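Local coordinates for LPS-assembly lipoprotein (Caulobacter crescentus, PDB 4KWY) that is a putative lipoprotein of the LptE family that probably takes part in assembling lipopolysaccharide at the outer membrane, at residues Glu28-Ala33 and Leu46-Asn51. Numbering follows the deposited sequence.
Sequences EQLDDA and LYLSVN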
ATOM      1  N   GLU A  28      -5.883  -3.355  -2.022  1.00 51.25           N
ATOM      2  CA  GLU A  28      -5.943  -4.650  -2.697  1.00 53.26           C
ATOM      3  C   GLU A  28      -4.694  -5.452  -2.352  1.00 55.98           C
ATOM      4  O   GLU A  28      -4.818  -6.612  -1.968  1.00 59.33           O
ATOM      5  CB  GLU A  28      -6.054  -4.439  -4.221  1.00 56.09           C
ATOM      6  CG  GLU A  28      -6.632  -5.612  -4.997  1.00 75.10           C
ATOM      7  CD  GLU A  28      -6.653  -5.458  -6.510  1.00110.70           C
ATOM      8  OE1 GLU A  28      -5.647  -4.978  -7.086  1.00116.27           O
ATOM      9  OE2 GLU A  28      -7.664  -5.871  -7.124  1.00106.04           O
ATOM     10  N   GLN A  29      -3.506  -4.815  -2.413  1.00 46.38           N
ATOM     11  CA  GLN A  29      -2.223  -5.435  -2.093  1.00 44.12           C
ATOM     12  C   GLN A  29      -2.113  -5.788  -0.627  1.00 45.97           C
ATOM     13  O   GLN A  29      -1.557  -6.831  -0.309  1.00 46.87           O
ATOM     14  CB  GLN A  29      -1.055  -4.516  -2.495  1.00 44.18           C
ATOM     15  CG  GLN A  29      -0.660  -4.590  -3.975  1.00 52.65           C
ATOM     16  CD  GLN A  29      -0.363  -5.997  -4.418  1.00 67.82           C
ATOM     17  OE1 GLN A  29       0.460  -6.698  -3.830  1.00 57.58           O
ATOM     18  NE2 GLN A  29      -1.120  -6.478  -5.381  1.00 72.22           N
ATOM     19  N   LEU A  30      -2.597  -4.910   0.264  1.00 42.58           N
ATOM     20  CA  LEU A  30      -2.563  -5.129   1.706  1.00 43.87           C
ATOM     21  C   LEU A  30      -3.570  -6.218   2.111  1.00 53.76           C
ATOM     22  O   LEU A  30      -3.225  -7.040   2.942  1.00 53.35           O
ATOM     23  CB  LEU A  30      -2.829  -3.823   2.475  1.00 42.42           C
ATOM     24  CG  LEU A  30      -1.631  -2.911   2.701  1.00 44.52           C
ATOM     25  CD1 LEU A  30      -2.071  -1.550   3.104  1.00 44.87           C
ATOM     26  CD2 LEU A  30      -0.720  -3.448   3.786  1.00 43.14           C
ATOM     27  N   ASP A  31      -4.781  -6.268   1.496  1.00 55.36           N
ATOM     28  CA  ASP A  31      -5.777  -7.326   1.789  1.00 59.57           C
ATOM     29  C   ASP A  31      -5.192  -8.701   1.459  1.00 68.72           C
ATOM     30  O   ASP A  31      -5.486  -9.671   2.152  1.00 71.79           O
ATOM     31  CB  ASP A  31      -7.109  -7.107   1.034  1.00 62.32           C
ATOM     32  CG  ASP A  31      -8.045  -6.067   1.642  1.00 72.30           C
ATOM     33  OD1 ASP A  31      -7.910  -5.780   2.860  1.00 72.28           O
ATOM     34  OD2 ASP A  31      -8.942  -5.570   0.910  1.00 78.13           O
ATOM     35  N   ASP A  32      -4.318  -8.756   0.439  1.00 65.68           N
ATOM     36  CA  ASP A  32      -3.595  -9.953   0.007  1.00 67.16           C
ATOM     37  C   ASP A  32      -2.462 -10.301   0.984  1.00 69.05           C
ATOM     38  O   ASP A  32      -2.418 -11.424   1.487  1.00 72.67           O
ATOM     39  CB  ASP A  32      -3.029  -9.734  -1.406  1.00 68.83           C
ATOM     40  CG  ASP A  32      -3.902 -10.226  -2.545  1.00 85.08           C
ATOM     41  OD1 ASP A  32      -5.152 -10.196  -2.400  1.00 86.41           O
ATOM     42  OD2 ASP A  32      -3.341 -10.594  -3.602  1.00 96.58           O
ATOM     43  N   ALA A  33      -1.559  -9.340   1.246  1.00 60.51           N
ATOM     44  CA  ALA A  33      -0.423  -9.471   2.159  1.00 59.91           C
ATOM     45  C   ALA A  33      -0.871  -9.757   3.620  1.00 67.92           C
ATOM     46  O   ALA A  33      -0.254 -10.578   4.298  1.00 70.09           O
ATOM     47  CB  ALA A  33       0.428  -8.208   2.102  1.00 57.69           C
ATOM     48  N   LEU A  46      -7.166  -0.034   9.378  1.00 37.14           N
ATOM     49  CA  LEU A  46      -5.980   0.597   8.834  1.00 35.16           C
ATOM     50  C   LEU A  46      -6.411   1.615   7.787  1.00 38.39           C
ATOM     51  O   LEU A  46      -6.891   1.228   6.721  1.00 37.87           O
ATOM     52  CB  LEU A  46      -4.979  -0.439   8.260  1.00 34.18           C
ATOM     53  CG  LEU A  46      -3.728   0.138   7.587  1.00 36.69           C
ATOM     54  CD1 LEU A  46      -2.882   0.910   8.564  1.00 36.70           C
ATOM     55  CD2 LEU A  46      -2.911  -0.952   6.932  1.00 38.95           C
ATOM     56  N   TYR A  47      -6.205   2.912   8.088  1.00 34.93           N
ATOM     57  CA  TYR A  47      -6.547   4.030   7.200  1.00 33.13           C
ATOM     58  C   TYR A  47      -5.378   4.442   6.361  1.00 38.44           C
ATOM     59  O   TYR A  47      -4.356   4.848   6.910  1.00 39.26           O
ATOM     60  CB  TYR A  47      -7.025   5.224   8.008  1.00 31.67           C
ATOM     61  CG  TYR A  47      -8.482   5.140   8.296  1.00 30.96           C
ATOM     62  CD1 TYR A  47      -8.947   4.510   9.445  1.00 33.21           C
ATOM     63  CD2 TYR A  47      -9.414   5.733   7.449  1.00 30.69           C
ATOM     64  CE1 TYR A  47     -10.301   4.506   9.765  1.00 32.91           C
ATOM     65  CE2 TYR A  47     -10.771   5.701   7.737  1.00 31.47           C
ATOM     66  CZ  TYR A  47     -11.213   5.079   8.893  1.00 34.69           C
ATOM     67  OH  TYR A  47     -12.561   5.033   9.150  1.00 31.44           O
ATOM     68  N   LEU A  48      -5.540   4.392   5.038  1.00 35.57           N
ATOM     69  CA  LEU A  48      -4.470   4.754   4.126  1.00 35.68           C
ATOM     70  C   LEU A  48      -4.699   6.119   3.523  1.00 40.33           C
ATOM     71  O   LEU A  48      -5.790   6.370   3.030  1.00 41.04           O
ATOM     72  CB  LEU A  48      -4.370   3.724   2.999  1.00 35.02           C
ATOM     73  CG  LEU A  48      -4.208   2.272   3.360  1.00 37.69           C
ATOM     74  CD1 LEU A  48      -4.295   1.453   2.104  1.00 37.96           C
ATOM     75  CD2 LEU A  48      -2.873   2.020   4.049  1.00 36.50           C
ATOM     76  N   SER A  49      -3.673   6.997   3.548  1.00 37.08           N
ATOM     77  CA  SER A  49      -3.751   8.319   2.903  1.00 38.18           C
ATOM     78  C   SER A  49      -2.671   8.405   1.844  1.00 41.07           C
ATOM     79  O   SER A  49      -1.518   8.753   2.118  1.00 40.77           O
ATOM     80  CB  SER A  49      -3.641   9.462   3.904  1.00 40.79           C
ATOM     81  OG  SER A  49      -4.709   9.351   4.819  1.00 55.42           O
ATOM     82  N   VAL A  50      -3.040   8.005   0.638  1.00 37.94           N
ATOM     83  CA  VAL A  50      -2.140   8.043  -0.500  1.00 37.57           C
ATOM     84  C   VAL A  50      -2.219   9.431  -1.117  1.00 44.71           C
ATOM     85  O   VAL A  50      -3.312   9.982  -1.267  1.00 42.71           O
ATOM     86  CB  VAL A  50      -2.430   6.928  -1.558  1.00 39.63           C
ATOM     87  CG1 VAL A  50      -1.412   6.986  -2.711  1.00 38.22           C
ATOM     88  CG2 VAL A  50      -2.405   5.541  -0.913  1.00 38.22           C
ATOM     89  N   ASN A  51      -1.044   9.971  -1.524  1.00 44.37           N
ATOM     90  CA  ASN A  51      -0.950  11.210  -2.290  1.00 45.46           C
ATOM     91  C   ASN A  51      -1.264  10.799  -3.730  1.00 50.15           C
ATOM     92  O   ASN A  51      -0.390  10.331  -4.469  1.00 50.45           O
ATOM     93  CB  ASN A  51       0.430  11.839  -2.115  1.00 43.32           C
ATOM     94  CG  ASN A  51       0.582  13.174  -2.773  1.00 57.58           C
ATOM     95  OD1 ASN A  51      -0.082  13.501  -3.764  1.00 52.61           O
ATOM     96  ND2 ASN A  51       1.479  13.976  -2.238  1.00 50.23           N
TER
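Leu-30 is the one residue of helix segment 28-33 that touches strand segment 46-51, and it does so through a single methyl. Just before it in the helix, Gln-29 lies against Ala-120 and Ala-123 of the long helix 104-135, while Glu-28 and Asp-32 are exposed, as suits charged residues. Leu-30 points at the sheet. With CG beside the backbone N and anti to the carbonyl carbon (chi1 -84°), its CD1 reaches Leu-48 tip to tip, 3.8 Å from Leu-48 CD2 and 3.9 Å from Leu-48 CD1, so that it meets both branches of the fork. Leu-46, with CG anti to its own backbone N (chi1 177°), brings CD2 to 4.0 Å from the same Leu-30 CD1. Ala-123 and Ile-126 of helix 104-135 also touch Leu-30 and help to bury it. Leucine suits these three buried places because its branched, apolar side chain packs by van der Waals contact and brings no polar group needing a partner; accordingly, no hydrogen bond crosses between the segments. Alternation along the strand sends Tyr-47 and Ser-49 to the exposed side of the sheet. Thr-15 of strand 13-17 touches both Leu-30 and Leu-48, and the parallel strands 13-17 and 44-50, joined through helix 21-34 packed on their sheet, form a beta-alpha-beta unit.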